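PDB 5W93: breast cancer anti-estrogen resistance protein 1 from Mus musculus, which acts as a docking protein that coordinates tyrosine-kinase signalling in cell adhesion and migration, its C-terminal domain here being bound to the LD1 motif of paxillin. Local coordinates for residues A[23-28]-A[54-59]; A[84-89]-A[118-123]. The protein carries 2 engineered substitutions. All blocks are in the same frame, centred on the assembly; numbering follows the deposited sequence.

Contact 1 (A[23-28]-A[54-59]); sequences TTLTDA and LSAHKL
Leu25 and Ser55 bring the backbones of 23-28 and 54-59 to a CA-to-CA distance of 5.3 Å, where two neighbouring helices of the four-helix FAT-like bundle run antiparallel. The segment axes approach to 8.6 Å at an angle of 151°, a close spacing consistent with the small residues Ala28, Ser55 and Ala56 in the interface. Both segments belong to the divergent helix-loop-helix region of the C-terminal domain. Leu25 contributes the largest contact from 23-28: its CG extends anti to the backbone N (chi1 179°), which carries the two methyls across to the other helix. CD1 lies 3.8 Å from Ala56 CB, while CD2 meets Leu59 CD1 at 3.7 Å, the two leucine side chains lying at a slant to each other. Thr124 of helix 107-135 touches both leucines, so their meeting point faces the bundle interior. Towards the outer side, Thr24 presents its methyl rather than its hydroxyl, with CG2 3.7 Å from Ser55 CB. Ser55 is buried, yet its hydroxyl is provided for within its own helix. A chi1 of 66° sets OG between the backbone N and the carbonyl carbon, and from there it bonds back to the carbonyl oxygens of Phe51 and Val52. Across the interface OG meets carbon: Leu25 CD1 lies 3.2 Å from Ser55 OG, a packing contact. On the far side of 54-59, His57 NE2 hydrogen-bonds to the backbone of the bound peptide, so this helix serves core and ligand on different faces. Ala28 CB completes the setting of the serine oxygen, resting 3.7 Å from Ser55 OG.

Contact 2 (A[84-89]-A[118-123]); sequences NLLSDL and KELGHS. Engineered in segment 84-89: Ser87 (natural residue Cys).
Leu89 reaches over Glu119, Leu120 and Ser123 at the centre of an antiparallel helix pair in the FAT-like four-helix bundle. Its two methyls divide the work: CD2 sits 3.4 Å from Glu119 CD, and CD1 lies 3.6 Å from Ser123 OG. The two side chains of Leu89 and Glu119 cross at about a right angle, and the methyl rests against both the carboxylate carbon and the aliphatic CG of the acid. One turn earlier on helix 73-102, Leu85 brings CD2 to the same serine hydroxyl, also at 3.6 Å. Leu86 approaches from the core side, its CD2 4.0 Å from Leu120 CD1 and 3.8 Å from Ser123 CB. With CG anti to the carbonyl carbon (chi1 -60°), Leu86 can lean across although its CB starts out along the flank. Around this shell, Val60 of helix 42-69 and Phe127 of helix 107-135 pack on Leu86, while Val52 and Ala56 pack on Leu120. The segment axes come within 10.0 Å at an angle of 163°, a spacing filled by leucine side chains from both helices. Engineered Ser87 faces away from 118-123 and touches an apolar side chain of the bound peptide. Buried among methyls, the hydroxyl of Ser123 turns back to its own helix: OG donates to Glu119 O at 3.0 Å, from the face of the carbonyl plane opposite to that used by Ser123 N.

How the contacts relate
Contact 1 and contact 2 each join two antiparallel helices of one bundle, and together they involve all four: 5-37 with 42-69, then 73-102 with 107-135. They follow in series along the chain, the first pair closing before the second begins. Their centres are 12 Å apart, and the two meet directly in the core, where Ala56 CB touches Leu120 CD2 at 3.7 Å and Leu59 packs more loosely on Leu86. The two hairpins thus share a single hydrophobic interior. Helices 42-69 and 73-102, consecutive in the chain, also supply His57 and engineered Ser87 to the bound paxillin peptide, linking the peptide-binding face to the packed core.

Contact 1 (A[23-28]-A[54-59])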
loop_
_atom_site.group_PDB
_atom_site.type_symbol
_atom_site.label_atom_id
_atom_site.label_comp_id
_atom_site.label_asym_id
_atom_site.label_seq_id
_atom_site.Cartn_x
_atom_site.Cartn_y
_atom_site.Cartn_z
ATOM N N THR A 23 2.853 -1.722 -10.560
ATOM C CA THR A 23 3.494 -2.930 -11.088
ATOM C C THR A 23 4.350 -3.636 -10.044
ATOM O O THR A 23 4.215 -4.845 -9.827
ATOM C CB THR A 23 4.389 -2.612 -12.296
ATOM O OG1 THR A 23 3.582 -2.149 -13.383
ATOM C CG2 THR A 23 5.172 -3.847 -12.726
ATOM N N THR A 24 5.243 -2.872 -9.422
ATOM C CA THR A 24 6.070 -3.359 -8.330
ATOM C C THR A 24 5.198 -3.900 -7.188
ATOM O O THR A 24 5.507 -4.945 -6.595
ATOM C CB THR A 24 6.993 -2.242 -7.795
ATOM O OG1 THR A 24 7.953 -1.892 -8.798
ATOM C CG2 THR A 24 7.742 -2.687 -6.534
ATOM N N LEU A 25 4.118 -3.188 -6.873
ATOM C CA LEU A 25 3.240 -3.608 -5.781
ATOM C C LEU A 25 2.548 -4.916 -6.110
ATOM O O LEU A 25 2.444 -5.802 -5.262
ATOM C CB LEU A 25 2.199 -2.534 -5.469
ATOM C CG LEU A 25 1.207 -2.859 -4.350
ATOM C CD1 LEU A 25 1.929 -3.243 -3.054
ATOM C CD2 LEU A 25 0.301 -1.670 -4.103
ATOM N N THR A 26 2.073 -5.040 -7.347
ATOM C CA THR A 26 1.395 -6.252 -7.775
ATOM C C THR A 26 2.326 -7.453 -7.697
ATOM O O THR A 26 1.918 -8.521 -7.249
ATOM C CB THR A 26 0.854 -6.125 -9.209
ATOM O OG1 THR A 26 0.045 -4.949 -9.299
ATOM C CG2 THR A 26 0.006 -7.335 -9.554
ATOM N N ASP A 27 3.577 -7.272 -8.121
ATOM C CA ASP A 27 4.571 -8.332 -7.996
ATOM C C ASP A 27 4.814 -8.685 -6.520
ATOM O O ASP A 27 4.967 -9.855 -6.182
ATOM C CB ASP A 27 5.889 -7.939 -8.666
ATOM C CG ASP A 27 5.783 -7.884 -10.185
ATOM O OD1 ASP A 27 4.808 -8.444 -10.738
ATOM O OD2 ASP A 27 6.673 -7.287 -10.821
ATOM N N ALA A 28 4.845 -7.685 -5.641
ATOM C CA ALA A 28 5.133 -7.960 -4.221
ATOM C C ALA A 28 3.951 -8.638 -3.524
ATOM O O ALA A 28 4.134 -9.538 -2.692
ATOM C CB ALA A 28 5.517 -6.670 -3.484
ATOM N N LEU A 54 6.902 -1.737 1.752
ATOM C CA LEU A 54 7.805 -0.825 1.076
ATOM C C LEU A 54 7.267 -0.366 -0.288
ATOM O O LEU A 54 7.307 0.818 -0.614
ATOM C CB LEU A 54 9.165 -1.502 0.953
ATOM C CG LEU A 54 10.100 -1.390 -0.234
ATOM C CD1 LEU A 54 10.764 -0.021 -0.262
ATOM C CD2 LEU A 54 11.117 -2.489 -0.027
ATOM N N SER A 55 6.727 -1.291 -1.068
ATOM C CA SER A 55 6.267 -0.952 -2.412
ATOM C C SER A 55 4.947 -0.147 -2.374
ATOM O O SER A 55 4.781 0.806 -3.137
ATOM C CB SER A 55 6.125 -2.226 -3.257
ATOM O OG SER A 55 5.099 -3.076 -2.754
ATOM N N ALA A 56 4.023 -0.495 -1.479
ATOM C CA ALA A 56 2.811 0.301 -1.321
ATOM C C ALA A 56 3.093 1.695 -0.743
ATOM O O ALA A 56 2.371 2.653 -1.042
ATOM C CB ALA A 56 1.795 -0.427 -0.437
ATOM N N HIS A 57 4.126 1.807 0.095
ATOM C CA HIS A 57 4.445 3.093 0.702
ATOM C C HIS A 57 4.801 4.115 -0.403
ATOM O O HIS A 57 4.581 5.312 -0.253
ATOM C CB HIS A 57 5.594 2.956 1.716
ATOM C CG HIS A 57 5.788 4.163 2.572
ATOM N ND1 HIS A 57 6.555 5.241 2.179
ATOM C CD2 HIS A 57 5.315 4.473 3.807
ATOM C CE1 HIS A 57 6.542 6.160 3.127
ATOM N NE2 HIS A 57 5.803 5.713 4.130
ATOM N N LYS A 58 5.337 3.626 -1.506
ATOM C CA LYS A 58 5.593 4.476 -2.673
ATOM C C LYS A 58 4.313 5.187 -3.118
ATOM O O LYS A 58 4.351 6.353 -3.508
ATOM C CB LYS A 58 6.174 3.650 -3.832
ATOM C CG LYS A 58 7.390 2.789 -3.450
ATOM C CD LYS A 58 8.682 3.599 -3.356
ATOM C CE LYS A 58 9.758 2.872 -2.535
ATOM N NZ LYS A 58 9.419 2.834 -1.070
ATOM N N LEU A 59 3.173 4.501 -3.035
ATOM C CA LEU A 59 1.910 5.111 -3.421
ATOM C C LEU A 59 1.390 6.100 -2.394
ATOM O O LEU A 59 0.829 7.139 -2.760
ATOM C CB LEU A 59 0.854 4.045 -3.678
ATOM C CG LEU A 59 1.107 3.185 -4.908
ATOM C CD1 LEU A 59 0.194 2.000 -4.827
ATOM C CD2 LEU A 59 0.843 3.990 -6.185
#

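Contact 2 (A[84-89]-A[118-123])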
loop_
_atom_site.group_PDB
_atom_site.type_symbol
_atom_site.label_atom_id
_atom_site.label_comp_id
_atom_site.label_asym_id
_atom_site.label_seq_id
_atom_site.Cartn_x
_atom_site.Cartn_y
_atom_site.Cartn_z
ATOM N N ASN A 84 -4.254 8.533 3.674
ATOM C CA ASN A 84 -4.594 8.089 5.028
ATOM C C ASN A 84 -5.054 6.625 5.090
ATOM O O ASN A 84 -4.640 5.877 5.964
ATOM C CB ASN A 84 -5.681 8.972 5.625
ATOM C CG ASN A 84 -5.149 10.311 6.138
ATOM O OD1 ASN A 84 -3.943 10.491 6.331
ATOM N ND2 ASN A 84 -6.057 11.249 6.373
ATOM N N LEU A 85 -5.924 6.235 4.163
ATOM C CA LEU A 85 -6.424 4.865 4.109
ATOM C C LEU A 85 -5.282 3.863 3.893
ATOM O O LEU A 85 -5.162 2.877 4.639
ATOM C CB LEU A 85 -7.475 4.713 3.007
ATOM C CG LEU A 85 -7.981 3.274 2.821
ATOM C CD1 LEU A 85 -8.743 2.806 4.069
ATOM C CD2 LEU A 85 -8.822 3.125 1.553
ATOM N N LEU A 86 -4.432 4.122 2.898
ATOM C CA LEU A 86 -3.297 3.236 2.638
ATOM C C LEU A 86 -2.341 3.195 3.844
ATOM O O LEU A 86 -1.814 2.140 4.182
ATOM C CB LEU A 86 -2.540 3.659 1.359
ATOM C CG LEU A 86 -3.386 3.652 0.070
ATOM C CD1 LEU A 86 -2.599 4.080 -1.171
ATOM C CD2 LEU A 86 -4.071 2.316 -0.175
ATOM N N SER A 87 -2.121 4.334 4.490
ATOM C CA SER A 87 -1.256 4.363 5.675
ATOM C C SER A 87 -1.833 3.520 6.806
ATOM O O SER A 87 -1.106 2.810 7.499
ATOM C CB SER A 87 -1.028 5.797 6.156
ATOM O OG SER A 87 -0.260 6.510 5.199
ATOM N N ASP A 88 -3.142 3.615 6.987
ATOM C CA ASP A 88 -3.840 2.799 7.983
ATOM C C ASP A 88 -3.672 1.303 7.696
ATOM O O ASP A 88 -3.402 0.507 8.600
ATOM C CB ASP A 88 -5.320 3.163 8.019
ATOM C CG ASP A 88 -5.594 4.391 8.860
ATOM O OD1 ASP A 88 -4.615 5.038 9.288
ATOM O OD2 ASP A 88 -6.780 4.712 9.095
ATOM N N LEU A 89 -3.830 0.925 6.433
ATOM C CA LEU A 89 -3.688 -0.468 6.030
ATOM C C LEU A 89 -2.247 -0.992 6.183
ATOM O O LEU A 89 -2.040 -2.157 6.550
ATOM C CB LEU A 89 -4.169 -0.652 4.600
ATOM C CG LEU A 89 -5.657 -0.402 4.336
ATOM C CD1 LEU A 89 -5.941 -0.458 2.838
ATOM C CD2 LEU A 89 -6.524 -1.401 5.094
ATOM N N LYS A 118 -4.896 -8.202 0.968
ATOM C CA LYS A 118 -5.910 -8.135 -0.105
ATOM C C LYS A 118 -6.596 -6.766 -0.147
ATOM O O LYS A 118 -6.778 -6.178 -1.215
ATOM C CB LYS A 118 -6.996 -9.207 0.067
ATOM C CG LYS A 118 -6.633 -10.625 -0.317
ATOM C CD LYS A 118 -7.904 -11.499 -0.284
ATOM C CE LYS A 118 -7.588 -12.991 -0.196
ATOM N NZ LYS A 118 -8.665 -13.738 0.540
ATOM N N GLU A 119 -6.988 -6.275 1.021
ATOM C CA GLU A 119 -7.634 -4.970 1.126
ATOM C C GLU A 119 -6.716 -3.854 0.642
ATOM O O GLU A 119 -7.164 -2.908 -0.014
ATOM C CB GLU A 119 -8.063 -4.696 2.568
ATOM C CG GLU A 119 -8.731 -3.337 2.735
ATOM C CD GLU A 119 -9.308 -3.125 4.125
ATOM O OE1 GLU A 119 -9.022 -3.951 5.029
ATOM O OE2 GLU A 119 -10.029 -2.120 4.313
ATOM N N LEU A 120 -5.428 -3.974 0.957
ATOM C CA LEU A 120 -4.433 -3.035 0.432
ATOM C C LEU A 120 -4.369 -3.069 -1.088
ATOM O O LEU A 120 -4.389 -2.014 -1.731
ATOM C CB LEU A 120 -3.044 -3.323 1.015
ATOM C CG LEU A 120 -1.940 -2.392 0.481
ATOM C CD1 LEU A 120 -2.071 -0.983 1.046
ATOM C CD2 LEU A 120 -0.551 -2.960 0.771
ATOM N N GLY A 121 -4.289 -4.264 -1.669
ATOM C CA GLY A 121 -4.316 -4.400 -3.121
ATOM C C GLY A 121 -5.507 -3.721 -3.790
ATOM O O GLY A 121 -5.370 -2.967 -4.767
ATOM N N HIS A 122 -6.693 -3.990 -3.258
ATOM C CA HIS A 122 -7.911 -3.370 -3.746
ATOM C C HIS A 122 -7.887 -1.844 -3.604
ATOM O O HIS A 122 -8.253 -1.119 -4.532
ATOM C CB HIS A 122 -9.114 -3.956 -2.996
ATOM C CG HIS A 122 -10.221 -2.985 -2.770
ATOM N ND1 HIS A 122 -11.144 -2.660 -3.751
ATOM C CD2 HIS A 122 -10.578 -2.267 -1.677
ATOM C CE1 HIS A 122 -12.010 -1.796 -3.267
ATOM N NE2 HIS A 122 -11.689 -1.538 -2.007
ATOM N N SER A 123 -7.461 -1.360 -2.440
ATOM C CA SER A 123 -7.521 0.070 -2.163
ATOM C C SER A 123 -6.511 0.843 -3.011
ATOM O O SER A 123 -6.767 1.983 -3.397
ATOM C CB SER A 123 -7.281 0.343 -0.674
ATOM O OG SER A 123 -8.346 -0.153 0.124
#